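Local coordinates for protein glycerol trinitrate reductase (Agrobacterium tumefaciens, PDB 5EPD) that probably reduces nitrate esters such as glycerol trinitrate as an FMN-dependent member of the old yellow enzyme family, here in a flavin-free form, at residues 275-286 and 306-314; 336-344 and 355-364. One frame throughout, in Å; residues are numbered along the deposited sequence.

In the fold
Contact 1 and contact 2 follow one another along the chain, with centres about 26 Å apart. Contact 1 (275-286 and 306-314) pairs two neighbouring strands of the TIM barrel and is partly buried, with its strand residues largely in the interior. Contact 2 (336-344 and 355-364) lies further from the centre of the chain, and several of its residues are exposed. Strand 333-336 connects them: it is the barrel neighbour of strand 310-313, and the chain then turns into helix 338-342 of contact 2. The chemistry differs accordingly. Contact 1 rests on a ladder of backbone hydrogen bonds with aliphatic groups over aromatic rings. Contact 2 has no ladder and relies on one asparagine amide, small apolar groups and an arginine.

Contact 1 (275-286 and 306-314); sequences DALGIAYIHVVE and RFSRTYIAN
Strands 281-284 and 310-313 are the sixth and seventh strands of the TIM barrel, and they pair in parallel at 19°. I282 and V284 each bond through both backbone N and O. I282 N donates to T310 O at 3.0 Å, and I282 O accepts from I312 N at 2.8 Å in an almost straight bond (179° at the hydrogen). V284 N binds I312 O and V284 O receives N314 N. Y281, H283, T310 and I312 share the face turned into the barrel. I312 spans two rings there. Its CD1 lies over the Y281 ring, 3.7 Å from the centroid, and its CG2 sits over the middle of the H283 ring. The polar ends of Y281 and H283 both bond to E194 on strand 193-196. On the outer face, I282 CG2 packs over one face of the F307 ring, 3.9 Å from its centroid. The F307 CG is anti to the backbone N (chi1 -165°), which swings the ring in against I282 and I279. V284 CG2 sits off-centre over the Y311 ring, and Y311 OH donates to E286 OE2 on its anti side at 3.2 Å. Near the C-terminal end of helix 263-276, D275 binds S308, just after helix 300-306. Its OD1 takes S308 OG on the syn lone pair and S308 N from above the carboxylate plane, both at 2.9 Å. A water also links D275 OD1 to I279 O. Adjacent parallel strands with one face inward and the other toward surrounding helices are typical of the (beta/alpha)8 barrel.

Contact 2 (336-344 and 355-364); sequences FGRPFIANP and PLAEVNAAKI
V359, N343 and R338 bury the largest areas in this contact, which lays the loop 355-364 along the short helix 338-342 that follows the eighth strand of the TIM barrel. V359 is the central apolar residue. Its CG2 rests 3.7 Å from I341 CB and also lies close to R338 O and A342 CB, so one methyl touches three residues of the helix. A342 CB itself packs against the loop backbone, 3.3 Å from E358 O. N343, just past the helix, grips A357 through both ends of its amide. N343 ND2 donates to A357 O at 3.0 Å, in the carbonyl plane. N343 OD1 accepts from A357 N on a lone pair; the modelled length of 2.5 Å is unusually short and its exact value is doubtful. N343 ND2 also donates to P339 O at 2.9 Å, nearly straight (171°) and in its own amide plane. The two ND2 bonds, to A357 O and P339 O, would hold the amide's orientation. P339 O in turn accepts from both N343 N and N343 ND2, which ties the amide back to the start of the short helix. Around the contact, Y375 touches I341 and A342, and R349 of helix 346-352 touches N343. R338 reaches out from the start of the helix with its chain extended from CG to NE. This carries the guanidinium across V359 to I364 at the far end of the loop. There I364 CD1 sits over the centre of one guanidinium face, 3.3 Å from R338 CZ.

Contact 1 (275-286 and 306-314)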
ATOM      1  N   ASP A 275       5.365  -4.555 -16.723  1.00 36.18           N
ATOM      2  CA  ASP A 275       6.619  -5.235 -17.014  1.00 38.31           C
ATOM      3  C   ASP A 275       7.463  -4.447 -18.013  1.00 39.75           C
ATOM      4  O   ASP A 275       8.691  -4.363 -17.880  1.00 38.52           O
ATOM      5  CB  ASP A 275       6.370  -6.627 -17.564  1.00 41.85           C
ATOM      6  CG  ASP A 275       7.637  -7.460 -17.613  1.00 43.32           C
ATOM      7  OD1 ASP A 275       8.382  -7.495 -16.608  1.00 48.08           O
ATOM      8  OD2 ASP A 275       7.898  -8.076 -18.658  1.00 45.50           O
ATOM      9  N   ALA A 276       6.796  -3.856 -18.995  1.00 40.30           N
ATOM     10  CA  ALA A 276       7.465  -3.054 -20.008  1.00 43.52           C
ATOM     11  C   ALA A 276       8.184  -1.854 -19.408  1.00 45.39           C
ATOM     12  O   ALA A 276       9.239  -1.467 -19.912  1.00 48.52           O
ATOM     13  CB  ALA A 276       6.473  -2.593 -21.078  1.00 43.87           C
ATOM     14  N   LEU A 277       7.617  -1.261 -18.349  1.00 44.04           N
ATOM     15  CA  LEU A 277       8.260  -0.126 -17.653  1.00 42.16           C
ATOM     16  C   LEU A 277       9.496  -0.538 -16.836  1.00 42.66           C
ATOM     17  O   LEU A 277      10.246   0.327 -16.374  1.00 45.03           O
ATOM     18  CB  LEU A 277       7.259   0.588 -16.739  1.00 41.29           C
ATOM     19  CG  LEU A 277       6.203   1.440 -17.434  1.00 40.79           C
ATOM     20  CD1 LEU A 277       5.023   1.776 -16.521  1.00 40.40           C
ATOM     21  CD2 LEU A 277       6.863   2.705 -17.951  1.00 41.43           C
ATOM     22  N   GLY A 278       9.699  -1.841 -16.640  1.00 41.21           N
ATOM     23  CA  GLY A 278      10.912  -2.354 -15.983  1.00 42.10           C
ATOM     24  C   GLY A 278      10.910  -2.273 -14.465  1.00 39.65           C
ATOM     25  O   GLY A 278      11.946  -2.438 -13.830  1.00 38.55           O
ATOM     26  N   ILE A 279       9.741  -2.049 -13.873  1.00 39.73           N
ATOM     27  CA  ILE A 279       9.667  -1.818 -12.428  1.00 38.94           C
ATOM     28  C   ILE A 279      10.097  -3.046 -11.637  1.00 37.77           C
ATOM     29  O   ILE A 279       9.949  -4.198 -12.082  1.00 37.81           O
ATOM     30  CB  ILE A 279       8.282  -1.325 -11.933  1.00 38.08           C
ATOM     31  CG1 ILE A 279       7.169  -2.249 -12.394  1.00 37.17           C
ATOM     32  CG2 ILE A 279       8.016   0.113 -12.383  1.00 39.19           C
ATOM     33  CD1 ILE A 279       5.887  -2.018 -11.642  1.00 38.60           C
ATOM     34  N   ALA A 280      10.641  -2.761 -10.457  1.00 37.34           N
ATOM     35  CA  ALA A 280      11.172  -3.775  -9.543  1.00 36.13           C
ATOM     36  C   ALA A 280      10.162  -4.874  -9.148  1.00 36.18           C
ATOM     37  O   ALA A 280      10.544  -6.034  -9.042  1.00 35.41           O
ATOM     38  CB  ALA A 280      11.719  -3.103  -8.289  1.00 35.63           C
ATOM     39  N   TYR A 281       8.894  -4.529  -8.912  1.00 35.21           N
ATOM     40  CA  TYR A 281       7.953  -5.544  -8.448  1.00 34.61           C
ATOM     41  C   TYR A 281       6.483  -5.190  -8.573  1.00 33.99           C
ATOM     42  O   TYR A 281       6.103  -4.020  -8.554  1.00 32.95           O
ATOM     43  CB  TYR A 281       8.251  -5.910  -6.983  1.00 34.11           C
ATOM     44  CG  TYR A 281       7.794  -4.913  -5.933  1.00 33.42           C
ATOM     45  CD1 TYR A 281       6.461  -4.835  -5.550  1.00 33.27           C
ATOM     46  CD2 TYR A 281       8.710  -4.082  -5.288  1.00 34.88           C
ATOM     47  CE1 TYR A 281       6.049  -3.942  -4.564  1.00 36.11           C
ATOM     48  CE2 TYR A 281       8.314  -3.198  -4.285  1.00 34.38           C
ATOM     49  CZ  TYR A 281       6.982  -3.131  -3.928  1.00 34.11           C
ATOM     50  OH  TYR A 281       6.577  -2.255  -2.952  1.00 31.59           O
ATOM     51  N   ILE A 282       5.666  -6.238  -8.681  1.00 33.47           N
ATOM     52  CA  ILE A 282       4.235  -6.123  -8.471  1.00 33.36           C
ATOM     53  C   ILE A 282       3.874  -6.840  -7.170  1.00 31.52           C
ATOM     54  O   ILE A 282       4.486  -7.839  -6.790  1.00 27.54           O
ATOM     55  CB  ILE A 282       3.382  -6.654  -9.662  1.00 35.82           C
ATOM     56  CG1 ILE A 282       3.700  -8.123  -9.986  1.00 36.65           C
ATOM     57  CG2 ILE A 282       3.572  -5.762 -10.892  1.00 37.82           C
ATOM     58  CD1 ILE A 282       2.797  -8.718 -11.042  1.00 38.36           C
ATOM     59  N   HIS A 283       2.873  -6.291  -6.494  1.00 32.31           N
ATOM     60  CA  HIS A 283       2.387  -6.792  -5.211  1.00 31.41           C
ATOM     61  C   HIS A 283       0.892  -7.093  -5.409  1.00 31.27           C
ATOM     62  O   HIS A 283       0.063  -6.185  -5.572  1.00 30.83           O
ATOM     63  CB  HIS A 283       2.620  -5.705  -4.145  1.00 31.21           C
ATOM     64  CG  HIS A 283       2.251  -6.102  -2.751  1.00 30.90           C
ATOM     65  ND1 HIS A 283       2.655  -5.371  -1.654  1.00 30.99           N
ATOM     66  CD2 HIS A 283       1.535  -7.148  -2.266  1.00 31.12           C
ATOM     67  CE1 HIS A 283       2.203  -5.947  -0.552  1.00 32.40           C
ATOM     68  NE2 HIS A 283       1.517  -7.025  -0.897  1.00 33.08           N
ATOM     69  N   VAL A 284       0.542  -8.365  -5.395  1.00 30.16           N
ATOM     70  CA  VAL A 284      -0.791  -8.759  -5.805  1.00 32.81           C
ATOM     71  C   VAL A 284      -1.569  -9.288  -4.606  1.00 32.57           C
ATOM     72  O   VAL A 284      -1.145 -10.252  -3.946  1.00 32.06           O
ATOM     73  CB  VAL A 284      -0.760  -9.798  -6.967  1.00 34.62           C
ATOM     74  CG1 VAL A 284      -2.177 -10.164  -7.414  1.00 34.78           C
ATOM     75  CG2 VAL A 284       0.054  -9.254  -8.149  1.00 35.31           C
ATOM     76  N   VAL A 285      -2.699  -8.624  -4.341  1.00 32.30           N
ATOM     77  CA  VAL A 285      -3.677  -9.055  -3.366  1.00 33.49           C
ATOM     78  C   VAL A 285      -4.525 -10.114  -4.097  1.00 38.43           C
ATOM     79  O   VAL A 285      -5.240  -9.778  -5.055  1.00 39.59           O
ATOM     80  CB  VAL A 285      -4.556  -7.865  -2.925  1.00 31.41           C
ATOM     81  CG1 VAL A 285      -5.643  -8.339  -1.983  1.00 31.23           C
ATOM     82  CG2 VAL A 285      -3.708  -6.758  -2.283  1.00 29.76           C
ATOM     83  N   GLU A 286      -4.430 -11.379  -3.676  1.00 39.40           N
ATOM     84  CA  GLU A 286      -4.924 -12.480  -4.503  1.00 42.32           C
ATOM     85  C   GLU A 286      -6.389 -12.789  -4.252  1.00 40.79           C
ATOM     86  O   GLU A 286      -6.806 -12.866  -3.120  1.00 44.26           O
ATOM     87  CB  GLU A 286      -4.044 -13.725  -4.343  1.00 42.68           C
ATOM     88  CG  GLU A 286      -2.691 -13.592  -5.035  1.00 47.24           C
ATOM     89  CD  GLU A 286      -1.816 -14.841  -4.916  1.00 53.96           C
ATOM     90  OE1 GLU A 286      -2.238 -15.800  -4.230  1.00 55.70           O
ATOM     91  OE2 GLU A 286      -0.696 -14.868  -5.504  1.00 60.30           O
ATOM     92  N   ARG A 306       3.603 -12.908 -17.028  1.00 37.14           N
ATOM     93  CA  ARG A 306       3.795 -11.656 -17.752  1.00 37.10           C
ATOM     94  C   ARG A 306       4.816 -10.758 -17.116  1.00 37.78           C
ATOM     95  O   ARG A 306       5.434  -9.946 -17.800  1.00 41.62           O
ATOM     96  CB  ARG A 306       2.483 -10.896 -17.837  1.00 37.23           C
ATOM     97  CG  ARG A 306       1.504 -11.575 -18.748  1.00 37.79           C
ATOM     98  CD  ARG A 306       0.113 -10.996 -18.610  1.00 38.29           C
ATOM     99  NE  ARG A 306      -0.850 -11.899 -19.225  1.00 37.67           N
ATOM    100  CZ  ARG A 306      -1.024 -12.031 -20.534  1.00 35.82           C
ATOM    101  NH1 ARG A 306      -0.324 -11.295 -21.389  1.00 35.61           N
ATOM    102  NH2 ARG A 306      -1.921 -12.884 -20.982  1.00 34.56           N
ATOM    103  N   PHE A 307       4.964 -10.861 -15.804  1.00 35.84           N
ATOM    104  CA  PHE A 307       5.876  -9.981 -15.098  1.00 34.47           C
ATOM    105  C   PHE A 307       7.202 -10.723 -14.878  1.00 33.62           C
ATOM    106  O   PHE A 307       7.256 -11.846 -14.366  1.00 30.24           O
ATOM    107  CB  PHE A 307       5.250  -9.459 -13.784  1.00 34.54           C
ATOM    108  CG  PHE A 307       5.989  -8.277 -13.196  1.00 35.01           C
ATOM    109  CD1 PHE A 307       5.829  -6.989 -13.738  1.00 33.84           C
ATOM    110  CD2 PHE A 307       6.874  -8.450 -12.135  1.00 32.03           C
ATOM    111  CE1 PHE A 307       6.525  -5.912 -13.212  1.00 32.75           C
ATOM    112  CE2 PHE A 307       7.577  -7.376 -11.623  1.00 31.21           C
ATOM    113  CZ  PHE A 307       7.404  -6.111 -12.155  1.00 32.41           C
ATOM    114  N   SER A 308       8.279 -10.071 -15.281  1.00 35.84           N
ATOM    115  CA  SER A 308       9.574 -10.716 -15.371  1.00 37.81           C
ATOM    116  C   SER A 308      10.450 -10.477 -14.120  1.00 37.95           C
ATOM    117  O   SER A 308      11.509 -11.070 -13.992  1.00 37.91           O
ATOM    118  CB  SER A 308      10.284 -10.204 -16.635  1.00 37.62           C
ATOM    119  OG  SER A 308      10.875  -8.927 -16.410  1.00 39.45           O
ATOM    120  N   ARG A 309      10.026  -9.591 -13.228  1.00 38.87           N
ATOM    121  CA  ARG A 309      10.746  -9.324 -11.976  1.00 40.07           C
ATOM    122  C   ARG A 309       9.988  -9.926 -10.778  1.00 38.35           C
ATOM    123  O   ARG A 309       9.229 -10.889 -10.938  1.00 35.89           O
ATOM    124  CB  ARG A 309      10.922  -7.809 -11.822  1.00 44.07           C
ATOM    125  CG  ARG A 309      12.253  -7.260 -12.295  1.00 48.54           C
ATOM    126  CD  ARG A 309      12.304  -7.050 -13.790  1.00 50.52           C
ATOM    127  NE  ARG A 309      13.541  -6.361 -14.149  1.00 55.98           N
ATOM    128  CZ  ARG A 309      13.702  -5.548 -15.197  1.00 59.60           C
ATOM    129  NH1 ARG A 309      12.700  -5.260 -16.029  1.00 59.12           N
ATOM    130  NH2 ARG A 309      14.889  -5.003 -15.413  1.00 59.25           N
ATOM    131  N   THR A 310      10.173  -9.347  -9.588  1.00 37.84           N
ATOM    132  CA  THR A 310       9.531  -9.824  -8.347  1.00 36.44           C
ATOM    133  C   THR A 310       7.994  -9.763  -8.294  1.00 36.85           C
ATOM    134  O   THR A 310       7.358  -8.766  -8.685  1.00 37.54           O
ATOM    135  CB  THR A 310      10.072  -9.048  -7.146  1.00 37.00           C
ATOM    136  OG1 THR A 310      11.499  -9.102  -7.188  1.00 37.28           O
ATOM    137  CG2 THR A 310       9.556  -9.615  -5.812  1.00 35.34           C
ATOM    138  N   TYR A 311       7.415 -10.853  -7.798  1.00 36.19           N
ATOM    139  CA  TYR A 311       5.986 -10.930  -7.487  1.00 34.59           C
ATOM    140  C   TYR A 311       5.911 -11.051  -5.952  1.00 31.89           C
ATOM    141  O   TYR A 311       6.504 -11.954  -5.348  1.00 28.65           O
ATOM    142  CB  TYR A 311       5.383 -12.135  -8.196  1.00 32.37           C
ATOM    143  CG  TYR A 311       3.878 -12.326  -8.115  1.00 33.71           C
ATOM    144  CD1 TYR A 311       3.242 -12.730  -6.924  1.00 33.23           C
ATOM    145  CD2 TYR A 311       3.089 -12.200  -9.265  1.00 33.75           C
ATOM    146  CE1 TYR A 311       1.854 -12.957  -6.894  1.00 33.94           C
ATOM    147  CE2 TYR A 311       1.714 -12.429  -9.244  1.00 33.82           C
ATOM    148  CZ  TYR A 311       1.094 -12.808  -8.074  1.00 33.96           C
ATOM    149  OH  TYR A 311      -0.273 -13.024  -8.112  1.00 35.08           O
ATOM    150  N   ILE A 312       5.256 -10.081  -5.329  1.00 30.31           N
ATOM    151  CA  ILE A 312       4.930 -10.172  -3.919  1.00 29.70           C
ATOM    152  C   ILE A 312       3.477 -10.623  -3.806  1.00 30.59           C
ATOM    153  O   ILE A 312       2.554  -9.923  -4.273  1.00 32.29           O
ATOM    154  CB  ILE A 312       5.088  -8.824  -3.200  1.00 28.90           C
ATOM    155  CG1 ILE A 312       6.486  -8.252  -3.463  1.00 28.44           C
ATOM    156  CG2 ILE A 312       4.800  -8.990  -1.709  1.00 28.38           C
ATOM    157  CD1 ILE A 312       6.764  -6.927  -2.781  1.00 28.43           C
ATOM    158  N   ALA A 313       3.277 -11.793  -3.207  1.00 29.76           N
ATOM    159  CA  ALA A 313       1.943 -12.324  -2.971  1.00 30.53           C
ATOM    160  C   ALA A 313       1.412 -11.993  -1.558  1.00 32.98           C
ATOM    161  O   ALA A 313       2.148 -12.041  -0.559  1.00 31.36           O
ATOM    162  CB  ALA A 313       1.947 -13.824  -3.209  1.00 31.76           C
ATOM    163  N   ASN A 314       0.127 -11.646  -1.483  1.00 36.95           N
ATOM    164  CA  ASN A 314      -0.507 -11.350  -0.216  1.00 38.98           C
ATOM    165  C   ASN A 314      -1.720 -12.255   0.038  1.00 39.42           C
ATOM    166  O   ASN A 314      -2.750 -12.081  -0.599  1.00 41.36           O
ATOM    167  CB  ASN A 314      -0.882  -9.868  -0.177  1.00 40.03           C
ATOM    168  CG  ASN A 314      -1.534  -9.468   1.131  1.00 41.63           C
ATOM    169  OD1 ASN A 314      -2.702  -9.105   1.160  1.00 48.21           O
ATOM    170  ND2 ASN A 314      -0.798  -9.563   2.216  1.00 41.74           N
TER
HETATM  171  O   HOH W   1       9.572  -5.939 -14.648  1.00 50.64           O

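Contact 2 (336-344 and 355-364)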
ATOM      1  N   PHE A 336       2.555 -10.476   4.821  1.00 29.65           N
ATOM      2  CA  PHE A 336       1.635 -10.802   5.920  1.00 28.86           C
ATOM      3  C   PHE A 336       1.116  -9.497   6.487  1.00 28.10           C
ATOM      4  O   PHE A 336       1.877  -8.533   6.638  1.00 28.40           O
ATOM      5  CB  PHE A 336       2.384 -11.526   7.050  1.00 30.18           C
ATOM      6  CG  PHE A 336       2.919 -12.870   6.667  1.00 31.12           C
ATOM      7  CD1 PHE A 336       4.099 -12.977   5.956  1.00 30.78           C
ATOM      8  CD2 PHE A 336       2.233 -14.031   7.006  1.00 33.88           C
ATOM      9  CE1 PHE A 336       4.587 -14.211   5.586  1.00 32.61           C
ATOM     10  CE2 PHE A 336       2.714 -15.277   6.630  1.00 34.15           C
ATOM     11  CZ  PHE A 336       3.892 -15.366   5.913  1.00 33.48           C
ATOM     12  N   GLY A 337      -0.168  -9.459   6.826  1.00 28.44           N
ATOM     13  CA  GLY A 337      -0.817  -8.210   7.275  1.00 27.94           C
ATOM     14  C   GLY A 337      -1.030  -8.153   8.782  1.00 28.27           C
ATOM     15  O   GLY A 337      -0.124  -7.793   9.535  1.00 28.11           O
ATOM     16  N   ARG A 338      -2.220  -8.524   9.237  1.00 27.67           N
ATOM     17  CA  ARG A 338      -2.526  -8.434  10.666  1.00 29.95           C
ATOM     18  C   ARG A 338      -1.509  -9.116  11.591  1.00 26.79           C
ATOM     19  O   ARG A 338      -1.225  -8.603  12.660  1.00 24.87           O
ATOM     20  CB  ARG A 338      -3.949  -8.951  10.955  1.00 34.96           C
ATOM     21  CG  ARG A 338      -5.042  -8.040  10.398  1.00 37.63           C
ATOM     22  CD  ARG A 338      -6.372  -8.224  11.098  1.00 41.46           C
ATOM     23  NE  ARG A 338      -7.295  -7.143  10.738  1.00 44.37           N
ATOM     24  CZ  ARG A 338      -8.452  -6.872  11.353  1.00 47.34           C
ATOM     25  NH1 ARG A 338      -8.870  -7.603  12.399  1.00 45.12           N
ATOM     26  NH2 ARG A 338      -9.192  -5.836  10.923  1.00 46.07           N
ATOM     27  N   PRO A 339      -0.963 -10.285  11.194  1.00 27.66           N
ATOM     28  CA  PRO A 339      -0.016 -10.923  12.118  1.00 25.88           C
ATOM     29  C   PRO A 339       1.132 -10.013  12.556  1.00 25.02           C
ATOM     30  O   PRO A 339       1.585 -10.129  13.675  1.00 27.37           O
ATOM     31  CB  PRO A 339       0.505 -12.110  11.299  1.00 26.08           C
ATOM     32  CG  PRO A 339      -0.653 -12.488  10.436  1.00 26.88           C
ATOM     33  CD  PRO A 339      -1.305 -11.186  10.067  1.00 27.02           C
ATOM     34  N   PHE A 340       1.609  -9.140  11.677  1.00 24.55           N
ATOM     35  CA  PHE A 340       2.650  -8.176  12.014  1.00 23.75           C
ATOM     36  C   PHE A 340       2.161  -7.117  13.018  1.00 25.41           C
ATOM     37  O   PHE A 340       2.976  -6.510  13.731  1.00 24.87           O
ATOM     38  CB  PHE A 340       3.156  -7.465  10.756  1.00 23.07           C
ATOM     39  CG  PHE A 340       4.369  -8.097  10.158  1.00 23.99           C
ATOM     40  CD1 PHE A 340       5.602  -8.016  10.808  1.00 25.26           C
ATOM     41  CD2 PHE A 340       4.298  -8.755   8.939  1.00 25.02           C
ATOM     42  CE1 PHE A 340       6.736  -8.610  10.265  1.00 24.25           C
ATOM     43  CE2 PHE A 340       5.423  -9.342   8.395  1.00 25.36           C
ATOM     44  CZ  PHE A 340       6.642  -9.268   9.061  1.00 25.56           C
ATOM     45  N   ILE A 341       0.847  -6.854  13.048  1.00 26.09           N
ATOM     46  CA  ILE A 341       0.285  -5.958  14.073  1.00 26.05           C
ATOM     47  C   ILE A 341       0.559  -6.544  15.475  1.00 24.92           C
ATOM     48  O   ILE A 341       1.151  -5.892  16.356  1.00 21.32           O
ATOM     49  CB  ILE A 341      -1.236  -5.731  13.888  1.00 26.45           C
ATOM     50  CG1 ILE A 341      -1.533  -5.029  12.550  1.00 27.47           C
ATOM     51  CG2 ILE A 341      -1.787  -4.912  15.054  1.00 27.94           C
ATOM     52  CD1 ILE A 341      -3.002  -4.740  12.317  1.00 27.13           C
ATOM     53  N   ALA A 342       0.149  -7.795  15.664  1.00 24.90           N
ATOM     54  CA  ALA A 342       0.175  -8.389  17.000  1.00 25.52           C
ATOM     55  C   ALA A 342       1.512  -9.076  17.371  1.00 24.56           C
ATOM     56  O   ALA A 342       1.785  -9.259  18.535  1.00 24.54           O
ATOM     57  CB  ALA A 342      -0.990  -9.360  17.156  1.00 26.45           C
ATOM     58  N   ASN A 343       2.334  -9.432  16.389  1.00 24.44           N
ATOM     59  CA  ASN A 343       3.644 -10.098  16.623  1.00 23.56           C
ATOM     60  C   ASN A 343       4.806  -9.310  16.000  1.00 23.95           C
ATOM     61  O   ASN A 343       5.098  -9.486  14.807  1.00 22.87           O
ATOM     62  CB  ASN A 343       3.631 -11.516  16.053  1.00 21.81           C
ATOM     63  CG  ASN A 343       2.396 -12.301  16.484  1.00 22.61           C
ATOM     64  OD1 ASN A 343       2.435 -13.099  17.433  1.00 22.70           O
ATOM     65  ND2 ASN A 343       1.275 -12.041  15.823  1.00 23.10           N
ATOM     66  N   PRO A 344       5.467  -8.434  16.794  1.00 23.77           N
ATOM     67  CA  PRO A 344       6.594  -7.661  16.218  1.00 24.11           C
ATOM     68  C   PRO A 344       7.757  -8.567  15.793  1.00 25.15           C
ATOM     69  O   PRO A 344       8.524  -8.233  14.861  1.00 24.12           O
ATOM     70  CB  PRO A 344       7.011  -6.692  17.352  1.00 24.32           C
ATOM     71  CG  PRO A 344       6.395  -7.246  18.607  1.00 25.55           C
ATOM     72  CD  PRO A 344       5.166  -8.047  18.186  1.00 24.56           C
ATOM     73  N   PRO A 355       3.808 -20.005  18.920  1.00 33.74           N
ATOM     74  CA  PRO A 355       2.467 -19.567  18.494  1.00 32.83           C
ATOM     75  C   PRO A 355       2.363 -18.024  18.354  1.00 32.68           C
ATOM     76  O   PRO A 355       3.165 -17.258  18.953  1.00 30.75           O
ATOM     77  CB  PRO A 355       1.530 -20.107  19.600  1.00 32.57           C
ATOM     78  CG  PRO A 355       2.343 -21.046  20.443  1.00 31.85           C
ATOM     79  CD  PRO A 355       3.793 -20.648  20.257  1.00 33.64           C
ATOM     80  N   LEU A 356       1.389 -17.594  17.548  1.00 31.12           N
ATOM     81  CA  LEU A 356       1.227 -16.197  17.202  1.00 30.03           C
ATOM     82  C   LEU A 356       0.152 -15.528  18.053  1.00 28.06           C
ATOM     83  O   LEU A 356      -0.873 -16.132  18.404  1.00 23.61           O
ATOM     84  CB  LEU A 356       0.867 -16.061  15.722  1.00 30.99           C
ATOM     85  CG  LEU A 356       1.860 -16.568  14.660  1.00 31.37           C
ATOM     86  CD1 LEU A 356       1.364 -16.085  13.288  1.00 30.74           C
ATOM     87  CD2 LEU A 356       3.308 -16.118  14.903  1.00 30.24           C
ATOM     88  N   ALA A 357       0.417 -14.281  18.408  1.00 28.51           N
ATOM     89  CA  ALA A 357      -0.569 -13.460  19.116  1.00 32.20           C
ATOM     90  C   ALA A 357      -1.676 -13.007  18.158  1.00 33.20           C
ATOM     91  O   ALA A 357      -1.431 -12.684  17.008  1.00 35.45           O
ATOM     92  CB  ALA A 357       0.105 -12.253  19.755  1.00 31.08           C
ATOM     93  N   GLU A 358      -2.899 -12.991  18.638  1.00 37.27           N
ATOM     94  CA  GLU A 358      -4.000 -12.471  17.862  1.00 39.62           C
ATOM     95  C   GLU A 358      -4.060 -10.958  18.019  1.00 36.81           C
ATOM     96  O   GLU A 358      -3.524 -10.380  18.968  1.00 31.26           O
ATOM     97  CB  GLU A 358      -5.306 -13.112  18.307  1.00 46.35           C
ATOM     98  CG  GLU A 358      -5.353 -14.613  18.063  1.00 51.86           C
ATOM     99  CD  GLU A 358      -6.034 -14.950  16.765  1.00 60.32           C
ATOM    100  OE1 GLU A 358      -5.415 -14.806  15.679  1.00 66.25           O
ATOM    101  OE2 GLU A 358      -7.211 -15.352  16.853  1.00 71.40           O
ATOM    102  N   VAL A 359      -4.716 -10.341  17.050  1.00 36.24           N
ATOM    103  CA  VAL A 359      -4.891  -8.898  16.973  1.00 36.67           C
ATOM    104  C   VAL A 359      -6.002  -8.462  17.935  1.00 35.54           C
ATOM    105  O   VAL A 359      -7.022  -9.156  18.046  1.00 33.61           O
ATOM    106  CB  VAL A 359      -5.213  -8.529  15.496  1.00 39.05           C
ATOM    107  CG1 VAL A 359      -6.393  -7.588  15.350  1.00 40.47           C
ATOM    108  CG2 VAL A 359      -3.984  -7.945  14.830  1.00 40.74           C
ATOM    109  N   ASN A 360      -5.809  -7.348  18.654  1.00 32.44           N
ATOM    110  CA  ASN A 360      -6.972  -6.623  19.219  1.00 32.00           C
ATOM    111  C   ASN A 360      -7.529  -5.721  18.121  1.00 30.49           C
ATOM    112  O   ASN A 360      -6.941  -4.678  17.801  1.00 29.19           O
ATOM    113  CB  ASN A 360      -6.613  -5.798  20.465  1.00 33.56           C
ATOM    114  CG  ASN A 360      -7.775  -4.931  20.976  1.00 34.99           C
ATOM    115  OD1 ASN A 360      -8.792  -4.708  20.301  1.00 36.83           O
ATOM    116  ND2 ASN A 360      -7.609  -4.416  22.171  1.00 36.18           N
ATOM    117  N   ALA A 361      -8.654  -6.139  17.542  1.00 30.56           N
ATOM    118  CA  ALA A 361      -9.222  -5.463  16.345  1.00 31.82           C
ATOM    119  C   ALA A 361      -9.702  -4.064  16.680  1.00 29.44           C
ATOM    120  O   ALA A 361      -9.595  -3.163  15.836  1.00 27.99           O
ATOM    121  CB  ALA A 361     -10.358  -6.273  15.717  1.00 30.40           C
ATOM    122  N   ALA A 362     -10.179  -3.877  17.916  1.00 28.40           N
ATOM    123  CA  ALA A 362     -10.717  -2.577  18.343  1.00 29.20           C
ATOM    124  C   ALA A 362      -9.625  -1.492  18.423  1.00 30.62           C
ATOM    125  O   ALA A 362      -9.956  -0.307  18.415  1.00 29.16           O
ATOM    126  CB  ALA A 362     -11.461  -2.703  19.667  1.00 28.10           C
ATOM    127  N   LYS A 363      -8.345  -1.895  18.495  1.00 30.47           N
ATOM    128  CA  LYS A 363      -7.246  -0.936  18.598  1.00 31.96           C
ATOM    129  C   LYS A 363      -6.412  -0.803  17.329  1.00 29.16           C
ATOM    130  O   LYS A 363      -5.357  -0.166  17.353  1.00 30.00           O
ATOM    131  CB  LYS A 363      -6.312  -1.299  19.768  1.00 35.04           C
ATOM    132  CG  LYS A 363      -6.992  -1.456  21.123  1.00 37.65           C
ATOM    133  CD  LYS A 363      -7.510  -0.130  21.630  1.00 40.91           C
ATOM    134  CE  LYS A 363      -8.010  -0.247  23.068  1.00 45.10           C
ATOM    135  NZ  LYS A 363      -6.950  -0.712  24.012  1.00 42.52           N
ATOM    136  N   ILE A 364      -6.850  -1.388  16.227  1.00 27.56           N
ATOM    137  CA  ILE A 364      -6.073  -1.263  14.986  1.00 27.83           C
ATOM    138  C   ILE A 364      -6.012   0.200  14.520  1.00 27.88           C
ATOM    139  O   ILE A 364      -4.917   0.720  14.245  1.00 27.05           O
ATOM    140  CB  ILE A 364      -6.603  -2.186  13.845  1.00 28.87           C
ATOM    141  CG1 ILE A 364      -6.371  -3.659  14.213  1.00 29.81           C
ATOM    142  CG2 ILE A 364      -5.933  -1.859  12.490  1.00 28.04           C
ATOM    143  CD1 ILE A 364      -7.047  -4.627  13.260  1.00 30.59           C
TER